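Local coordinates for TENA/THI-4 protein (Shewanella denitrificans OS217, PDB 3DDE) that is of unknown function but adopts a heme oxygenase-like fold and may be an oxidoreductase, as in related iron-containing redox enzymes, at residues 52-64 against 76-88. Residues are numbered along the deposited sequence; the frame is centred on the assembly and turned at random.
Sequences TKHNAKNQALVGI and FCFHHAHEEAGHE
An antiparallel helix pair of the all-helical heme oxygenase-like fold brings Ala56 and Ala60 against Ala81, and small residues let the axes of helix segments 55-64 and 76-84 approach to 7.7 Å, their directions 167° apart. At the closest point Ala81 CB lies 3.2 Å from Ala56 O, while Ala56 CB meets Ala81 O in return; Ala60 CB packs on Ala81 CB at 3.7 Å. Gln59 is a knob in the hole formed by Phe76, Cys77, His80 and Ala81. With CG anti to the backbone N (chi1 177°), the Gln59 CG methylene sits 3.4 Å from Cys77 O, and the bend at chi2 then brings NE2 alongside Cys77 SG. The amide stands at about a right angle to the Phe76 ring, and Gln59 OE1 lies 3.8 Å from Phe76 CE1. An alanine in place of Gln59 would probably leave the hole lined by these four residues poorly filled and the Cys77 sulfur without its amide neighbour. Beyond this knob, Val62 CG1 touches Cys77 SG, and the Phe78 ring turns its edge to Ala60 O and Ile64 CG1. Gly63 allows this approach, since a side chain there would run into Phe78; the same Phe78 also packs on Ala60 of the second subunit. At the other end, past the type II turn from Glu84 to His87, Glu88 lies along the backbone of Lys53, whose ammonium leads away to His50. Thr52 directs its hydroxyl back to Thr48 O, and its methyl CG2 rests 3.6 Å from Glu88 N.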
ATOM      1  N   THR A  52       0.611  19.153   7.007  1.00 51.36           N
ATOM      2  CA  THR A  52       1.532  19.598   5.964  1.00 51.41           C
ATOM      3  C   THR A  52       2.656  18.582   5.769  1.00 51.47           C
ATOM      4  O   THR A  52       3.165  18.413   4.670  1.00 52.26           O
ATOM      5  CB  THR A  52       2.081  21.032   6.283  1.00 50.85           C
ATOM      6  OG1 THR A  52       0.992  21.950   6.164  1.00 52.02           O
ATOM      7  CG2 THR A  52       3.162  21.456   5.320  1.00 49.61           C
ATOM      8  N   LYS A  53       3.024  17.935   6.866  1.00 51.86           N
ATOM      9  CA  LYS A  53       4.056  16.907   6.939  1.00 53.27           C
ATOM     10  C   LYS A  53       3.809  15.743   5.960  1.00 52.26           C
ATOM     11  O   LYS A  53       4.752  15.077   5.507  1.00 51.89           O
ATOM     12  CB  LYS A  53       4.014  16.408   8.386  1.00 54.59           C
ATOM     13  CG  LYS A  53       4.978  15.348   8.829  1.00 56.30           C
ATOM     14  CD  LYS A  53       4.914  15.178  10.381  1.00 56.50           C
ATOM     15  CE  LYS A  53       3.495  14.858  10.934  1.00 57.03           C
ATOM     16  NZ  LYS A  53       3.421  14.938  12.462  1.00 56.73           N
ATOM     17  N   HIS A  54       2.539  15.517   5.620  1.00 51.15           N
ATOM     18  CA  HIS A  54       2.154  14.415   4.750  1.00 50.84           C
ATOM     19  C   HIS A  54       1.849  14.781   3.293  1.00 51.40           C
ATOM     20  O   HIS A  54       1.641  13.890   2.474  1.00 52.00           O
ATOM     21  CB  HIS A  54       0.934  13.692   5.356  1.00 50.14           C
ATOM     22  CG  HIS A  54       1.221  13.017   6.661  1.00 49.67           C
ATOM     23  ND1 HIS A  54       1.845  11.789   6.740  1.00 49.29           N
ATOM     24  CD2 HIS A  54       0.986  13.401   7.938  1.00 49.05           C
ATOM     25  CE1 HIS A  54       1.976  11.443   8.007  1.00 48.64           C
ATOM     26  NE2 HIS A  54       1.469  12.406   8.756  1.00 49.05           N
ATOM     27  N   ASN A  55       1.849  16.067   2.958  1.00 51.57           N
ATOM     28  CA  ASN A  55       1.427  16.484   1.619  1.00 52.28           C
ATOM     29  C   ASN A  55       2.314  16.074   0.447  1.00 51.74           C
ATOM     30  O   ASN A  55       1.785  15.670  -0.605  1.00 51.03           O
ATOM     31  CB  ASN A  55       1.047  17.969   1.611  1.00 52.29           C
ATOM     32  CG  ASN A  55      -0.309  18.212   2.258  1.00 52.67           C
ATOM     33  OD1 ASN A  55      -1.046  17.259   2.616  1.00 54.54           O
ATOM     34  ND2 ASN A  55      -0.661  19.459   2.395  1.00 52.41           N
ATOM     35  N   ALA A  56       3.633  16.156   0.632  1.00 51.04           N
ATOM     36  CA  ALA A  56       4.573  15.713  -0.378  1.00 50.73           C
ATOM     37  C   ALA A  56       4.359  14.224  -0.637  1.00 50.89           C
ATOM     38  O   ALA A  56       4.366  13.777  -1.771  1.00 50.46           O
ATOM     39  CB  ALA A  56       6.031  15.981   0.062  1.00 50.48           C
ATOM     40  N   LYS A  57       4.163  13.476   0.441  1.00 51.47           N
ATOM     41  CA  LYS A  57       3.982  12.029   0.390  1.00 51.27           C
ATOM     42  C   LYS A  57       2.702  11.615  -0.315  1.00 50.64           C
ATOM     43  O   LYS A  57       2.760  10.784  -1.212  1.00 49.70           O
ATOM     44  CB  LYS A  57       4.001  11.458   1.788  1.00 51.90           C
ATOM     45  CG  LYS A  57       5.325  11.623   2.477  1.00 52.47           C
ATOM     46  CD  LYS A  57       5.293  10.955   3.830  1.00 53.90           C
ATOM     47  CE  LYS A  57       6.631  11.058   4.476  1.00 55.41           C
ATOM     48  NZ  LYS A  57       6.747  10.116   5.608  1.00 57.34           N
ATOM     49  N   ASN A  58       1.560  12.193   0.057  1.00 49.76           N
ATOM     50  CA  ASN A  58       0.332  11.830  -0.617  1.00 50.36           C
ATOM     51  C   ASN A  58       0.263  12.334  -2.083  1.00 50.07           C
ATOM     52  O   ASN A  58      -0.391  11.704  -2.922  1.00 49.08           O
ATOM     53  CB  ASN A  58      -0.940  12.094   0.244  1.00 51.71           C
ATOM     54  CG  ASN A  58      -1.159  13.562   0.619  1.00 51.99           C
ATOM     55  OD1 ASN A  58      -1.089  14.488  -0.212  1.00 51.53           O
ATOM     56  ND2 ASN A  58      -1.508  13.761   1.871  1.00 52.26           N
ATOM     57  N   GLN A  59       0.975  13.426  -2.397  1.00 49.95           N
ATOM     58  CA  GLN A  59       1.083  13.897  -3.774  1.00 49.91           C
ATOM     59  C   GLN A  59       1.888  12.884  -4.610  1.00 50.11           C
ATOM     60  O   GLN A  59       1.493  12.533  -5.726  1.00 49.98           O
ATOM     61  CB  GLN A  59       1.747  15.278  -3.829  1.00 50.53           C
ATOM     62  CG  GLN A  59       1.972  15.842  -5.225  1.00 50.84           C
ATOM     63  CD  GLN A  59       0.693  15.928  -6.048  1.00 52.13           C
ATOM     64  OE1 GLN A  59       0.028  16.968  -6.071  1.00 53.33           O
ATOM     65  NE2 GLN A  59       0.313  14.816  -6.683  1.00 52.76           N
ATOM     66  N   ALA A  60       3.010  12.419  -4.075  1.00 49.40           N
ATOM     67  CA  ALA A  60       3.820  11.423  -4.772  1.00 50.52           C
ATOM     68  C   ALA A  60       3.025  10.118  -4.964  1.00 50.46           C
ATOM     69  O   ALA A  60       3.188   9.424  -5.960  1.00 50.38           O
ATOM     70  CB  ALA A  60       5.159  11.156  -4.020  1.00 49.23           C
ATOM     71  N   LEU A  61       2.138   9.815  -4.025  1.00 50.65           N
ATOM     72  CA  LEU A  61       1.338   8.589  -4.079  1.00 50.75           C
ATOM     73  C   LEU A  61       0.401   8.512  -5.301  1.00 51.03           C
ATOM     74  O   LEU A  61       0.191   7.426  -5.858  1.00 50.78           O
ATOM     75  CB  LEU A  61       0.569   8.426  -2.764  1.00 50.87           C
ATOM     76  CG  LEU A  61      -0.071   7.081  -2.429  1.00 50.92           C
ATOM     77  CD1 LEU A  61       0.934   5.916  -2.529  1.00 49.78           C
ATOM     78  CD2 LEU A  61      -0.681   7.177  -1.030  1.00 50.96           C
ATOM     79  N   VAL A  62      -0.154   9.652  -5.722  1.00 51.52           N
ATOM     80  CA  VAL A  62      -0.988   9.695  -6.928  1.00 50.57           C
ATOM     81  C   VAL A  62      -0.206   9.111  -8.126  1.00 51.01           C
ATOM     82  O   VAL A  62      -0.757   8.348  -8.938  1.00 50.66           O
ATOM     83  CB  VAL A  62      -1.413  11.147  -7.293  1.00 50.32           C
ATOM     84  CG1 VAL A  62      -2.270  11.171  -8.594  1.00 49.23           C
ATOM     85  CG2 VAL A  62      -2.132  11.854  -6.111  1.00 48.67           C
ATOM     86  N   GLY A  63       1.070   9.484  -8.235  1.00 50.12           N
ATOM     87  CA  GLY A  63       1.930   9.019  -9.332  1.00 50.23           C
ATOM     88  C   GLY A  63       2.300   7.546  -9.271  1.00 50.59           C
ATOM     89  O   GLY A  63       2.540   6.915 -10.287  1.00 51.08           O
ATOM     90  N   ILE A  64       2.341   6.992  -8.068  1.00 51.00           N
ATOM     91  CA  ILE A  64       2.631   5.584  -7.880  1.00 51.71           C
ATOM     92  C   ILE A  64       1.397   4.710  -8.101  1.00 51.86           C
ATOM     93  O   ILE A  64       1.509   3.654  -8.706  1.00 52.33           O
ATOM     94  CB  ILE A  64       3.208   5.331  -6.468  1.00 51.73           C
ATOM     95  CG1 ILE A  64       4.533   6.082  -6.325  1.00 51.70           C
ATOM     96  CG2 ILE A  64       3.411   3.836  -6.227  1.00 50.78           C
ATOM     97  CD1 ILE A  64       4.824   6.470  -4.912  1.00 52.65           C
ATOM     98  N   PHE A  76       4.271  15.922 -13.016  1.00 50.97           N
ATOM     99  CA  PHE A  76       3.683  16.904 -12.110  1.00 50.57           C
ATOM    100  C   PHE A  76       3.638  16.388 -10.663  1.00 50.92           C
ATOM    101  O   PHE A  76       4.022  17.109  -9.727  1.00 51.49           O
ATOM    102  CB  PHE A  76       2.268  17.301 -12.596  1.00 49.60           C
ATOM    103  CG  PHE A  76       1.505  18.161 -11.623  1.00 49.26           C
ATOM    104  CD1 PHE A  76       0.839  17.590 -10.538  1.00 48.76           C
ATOM    105  CD2 PHE A  76       1.443  19.541 -11.791  1.00 48.80           C
ATOM    106  CE1 PHE A  76       0.142  18.378  -9.635  1.00 48.63           C
ATOM    107  CE2 PHE A  76       0.749  20.339 -10.888  1.00 48.46           C
ATOM    108  CZ  PHE A  76       0.099  19.760  -9.812  1.00 48.91           C
ATOM    109  N   CYS A  77       3.160  15.160 -10.477  1.00 50.42           N
ATOM    110  CA  CYS A  77       3.061  14.569  -9.138  1.00 49.96           C
ATOM    111  C   CYS A  77       4.391  14.493  -8.409  1.00 49.79           C
ATOM    112  O   CYS A  77       4.471  14.854  -7.235  1.00 49.12           O
ATOM    113  CB  CYS A  77       2.460  13.169  -9.200  1.00 49.91           C
ATOM    114  SG  CYS A  77       0.747  13.185  -9.662  1.00 50.96           S
ATOM    115  N   PHE A  78       5.432  14.014  -9.090  1.00 49.71           N
ATOM    116  CA  PHE A  78       6.740  13.888  -8.452  1.00 49.70           C
ATOM    117  C   PHE A  78       7.413  15.236  -8.303  1.00 49.89           C
ATOM    118  O   PHE A  78       8.079  15.497  -7.297  1.00 49.80           O
ATOM    119  CB  PHE A  78       7.644  12.875  -9.165  1.00 48.71           C
ATOM    120  CG  PHE A  78       7.072  11.473  -9.212  1.00 48.61           C
ATOM    121  CD1 PHE A  78       6.376  10.939  -8.133  1.00 48.49           C
ATOM    122  CD2 PHE A  78       7.272  10.671 -10.316  1.00 48.43           C
ATOM    123  CE1 PHE A  78       5.871   9.635  -8.189  1.00 48.88           C
ATOM    124  CE2 PHE A  78       6.771   9.379 -10.364  1.00 48.01           C
ATOM    125  CZ  PHE A  78       6.092   8.862  -9.311  1.00 47.84           C
ATOM    126  N   HIS A  79       7.234  16.102  -9.294  1.00 50.53           N
ATOM    127  CA  HIS A  79       7.798  17.434  -9.207  1.00 50.85           C
ATOM    128  C   HIS A  79       7.246  18.175  -8.009  1.00 50.43           C
ATOM    129  O   HIS A  79       8.010  18.741  -7.227  1.00 50.07           O
ATOM    130  CB  HIS A  79       7.507  18.270 -10.450  1.00 51.74           C
ATOM    131  CG  HIS A  79       7.840  19.721 -10.272  1.00 51.65           C
ATOM    132  ND1 HIS A  79       9.132  20.171 -10.118  1.00 51.93           N
ATOM    133  CD2 HIS A  79       7.046  20.815 -10.187  1.00 51.80           C
ATOM    134  CE1 HIS A  79       9.122  21.483  -9.962  1.00 52.31           C
ATOM    135  NE2 HIS A  79       7.869  21.898  -9.993  1.00 52.07           N
ATOM    136  N   HIS A  80       5.924  18.194  -7.878  1.00 50.23           N
ATOM    137  CA  HIS A  80       5.309  18.892  -6.759  1.00 51.26           C
ATOM    138  C   HIS A  80       5.554  18.264  -5.408  1.00 51.67           C
ATOM    139  O   HIS A  80       5.622  18.988  -4.415  1.00 52.48           O
ATOM    140  CB  HIS A  80       3.837  19.216  -7.017  1.00 51.98           C
ATOM    141  CG  HIS A  80       3.675  20.409  -7.888  1.00 52.92           C
ATOM    142  ND1 HIS A  80       3.657  21.688  -7.378  1.00 53.74           N
ATOM    143  CD2 HIS A  80       3.672  20.541  -9.236  1.00 53.38           C
ATOM    144  CE1 HIS A  80       3.591  22.553  -8.373  1.00 53.83           C
ATOM    145  NE2 HIS A  80       3.605  21.883  -9.512  1.00 53.73           N
ATOM    146  N   ALA A  81       5.707  16.943  -5.364  1.00 51.21           N
ATOM    147  CA  ALA A  81       6.053  16.244  -4.120  1.00 50.89           C
ATOM    148  C   ALA A  81       7.447  16.747  -3.702  1.00 50.08           C
ATOM    149  O   ALA A  81       7.705  17.021  -2.529  1.00 49.93           O
ATOM    150  CB  ALA A  81       6.058  14.704  -4.329  1.00 49.24           C
ATOM    151  N   HIS A  82       8.340  16.870  -4.675  1.00 49.57           N
ATOM    152  CA  HIS A  82       9.686  17.380  -4.410  1.00 50.47           C
ATOM    153  C   HIS A  82       9.657  18.824  -3.892  1.00 51.25           C
ATOM    154  O   HIS A  82      10.390  19.171  -2.963  1.00 51.95           O
ATOM    155  CB  HIS A  82      10.531  17.293  -5.673  1.00 49.81           C
ATOM    156  CG  HIS A  82      11.882  17.924  -5.556  1.00 49.33           C
ATOM    157  ND1 HIS A  82      12.276  18.972  -6.353  1.00 49.46           N
ATOM    158  CD2 HIS A  82      12.926  17.656  -4.737  1.00 49.19           C
ATOM    159  CE1 HIS A  82      13.521  19.303  -6.050  1.00 50.09           C
ATOM    160  NE2 HIS A  82      13.935  18.526  -5.066  1.00 49.65           N
ATOM    161  N   GLU A  83       8.810  19.655  -4.500  1.00 52.37           N
ATOM    162  CA  GLU A  83       8.661  21.057  -4.085  1.00 53.31           C
ATOM    163  C   GLU A  83       8.070  21.197  -2.682  1.00 52.76           C
ATOM    164  O   GLU A  83       8.481  22.083  -1.926  1.00 51.60           O
ATOM    165  CB  GLU A  83       7.838  21.863  -5.102  1.00 54.97           C
ATOM    166  CG  GLU A  83       8.572  22.104  -6.396  1.00 56.16           C
ATOM    167  CD  GLU A  83       9.899  22.801  -6.162  1.00 57.95           C
ATOM    168  OE1 GLU A  83       9.890  23.974  -5.712  1.00 59.36           O
ATOM    169  OE2 GLU A  83      10.954  22.171  -6.433  1.00 59.05           O
ATOM    170  N   GLU A  84       7.127  20.315  -2.330  1.00 52.15           N
ATOM    171  CA  GLU A  84       6.518  20.337  -1.000  1.00 52.80           C
ATOM    172  C   GLU A  84       7.364  19.729   0.113  1.00 51.65           C
ATOM    173  O   GLU A  84       7.130  20.016   1.272  1.00 50.98           O
ATOM    174  CB  GLU A  84       5.173  19.600  -1.004  1.00 55.05           C
ATOM    175  CG  GLU A  84       4.130  20.276  -1.840  1.00 57.52           C
ATOM    176  CD  GLU A  84       3.845  21.684  -1.358  1.00 58.98           C
ATOM    177  OE1 GLU A  84       3.211  21.815  -0.287  1.00 60.75           O
ATOM    178  OE2 GLU A  84       4.254  22.646  -2.048  1.00 60.04           O
ATOM    179  N   ALA A  85       8.321  18.871  -0.219  1.00 51.36           N
ATOM    180  CA  ALA A  85       9.097  18.183   0.821  1.00 51.39           C
ATOM    181  C   ALA A  85       9.740  19.156   1.817  1.00 52.02           C
ATOM    182  O   ALA A  85      10.424  20.112   1.428  1.00 51.82           O
ATOM    183  CB  ALA A  85      10.135  17.236   0.224  1.00 49.91           C
ATOM    184  N   GLY A  86       9.472  18.913   3.103  1.00 52.54           N
ATOM    185  CA  GLY A  86       9.997  19.721   4.194  1.00 53.31           C
ATOM    186  C   GLY A  86       9.233  21.000   4.537  1.00 53.28           C
ATOM    187  O   GLY A  86       9.529  21.638   5.555  1.00 53.38           O
ATOM    188  N   HIS A  87       8.243  21.361   3.720  1.00 53.29           N
ATOM    189  CA  HIS A  87       7.442  22.572   3.926  0.50 53.40           C
ATOM    190  C   HIS A  87       6.935  22.693   5.371  1.00 53.15           C
ATOM    191  O   HIS A  87       6.770  23.806   5.880  1.00 53.51           O
ATOM    192  CB  HIS A  87       6.281  22.596   2.915  0.50 53.79           C
ATOM    193  CG  HIS A  87       5.484  23.865   2.915  0.50 54.02           C
ATOM    194  ND1 HIS A  87       6.042  25.098   2.656  0.50 54.70           N
ATOM    195  CD2 HIS A  87       4.157  24.080   3.069  0.50 54.26           C
ATOM    196  CE1 HIS A  87       5.101  26.024   2.698  0.50 54.65           C
ATOM    197  NE2 HIS A  87       3.946  25.431   2.940  0.50 54.35           N
ATOM    198  N   GLU A  88       6.693  21.555   6.030  1.00 52.25           N
ATOM    199  CA  GLU A  88       6.239  21.568   7.429  1.00 51.73           C
ATOM    200  C   GLU A  88       7.286  22.206   8.365  1.00 51.71           C
ATOM    201  O   GLU A  88       6.954  22.740   9.422  1.00 52.04           O
ATOM    202  CB  GLU A  88       5.847  20.156   7.935  1.00 51.99           C
ATOM    203  CG  GLU A  88       6.979  19.149   8.303  1.00 51.60           C
ATOM    204  CD  GLU A  88       7.670  18.514   7.105  1.00 51.41           C
ATOM    205  OE1 GLU A  88       7.233  18.771   5.963  1.00 51.76           O
ATOM    206  OE2 GLU A  88       8.660  17.758   7.310  1.00 51.54           O
TER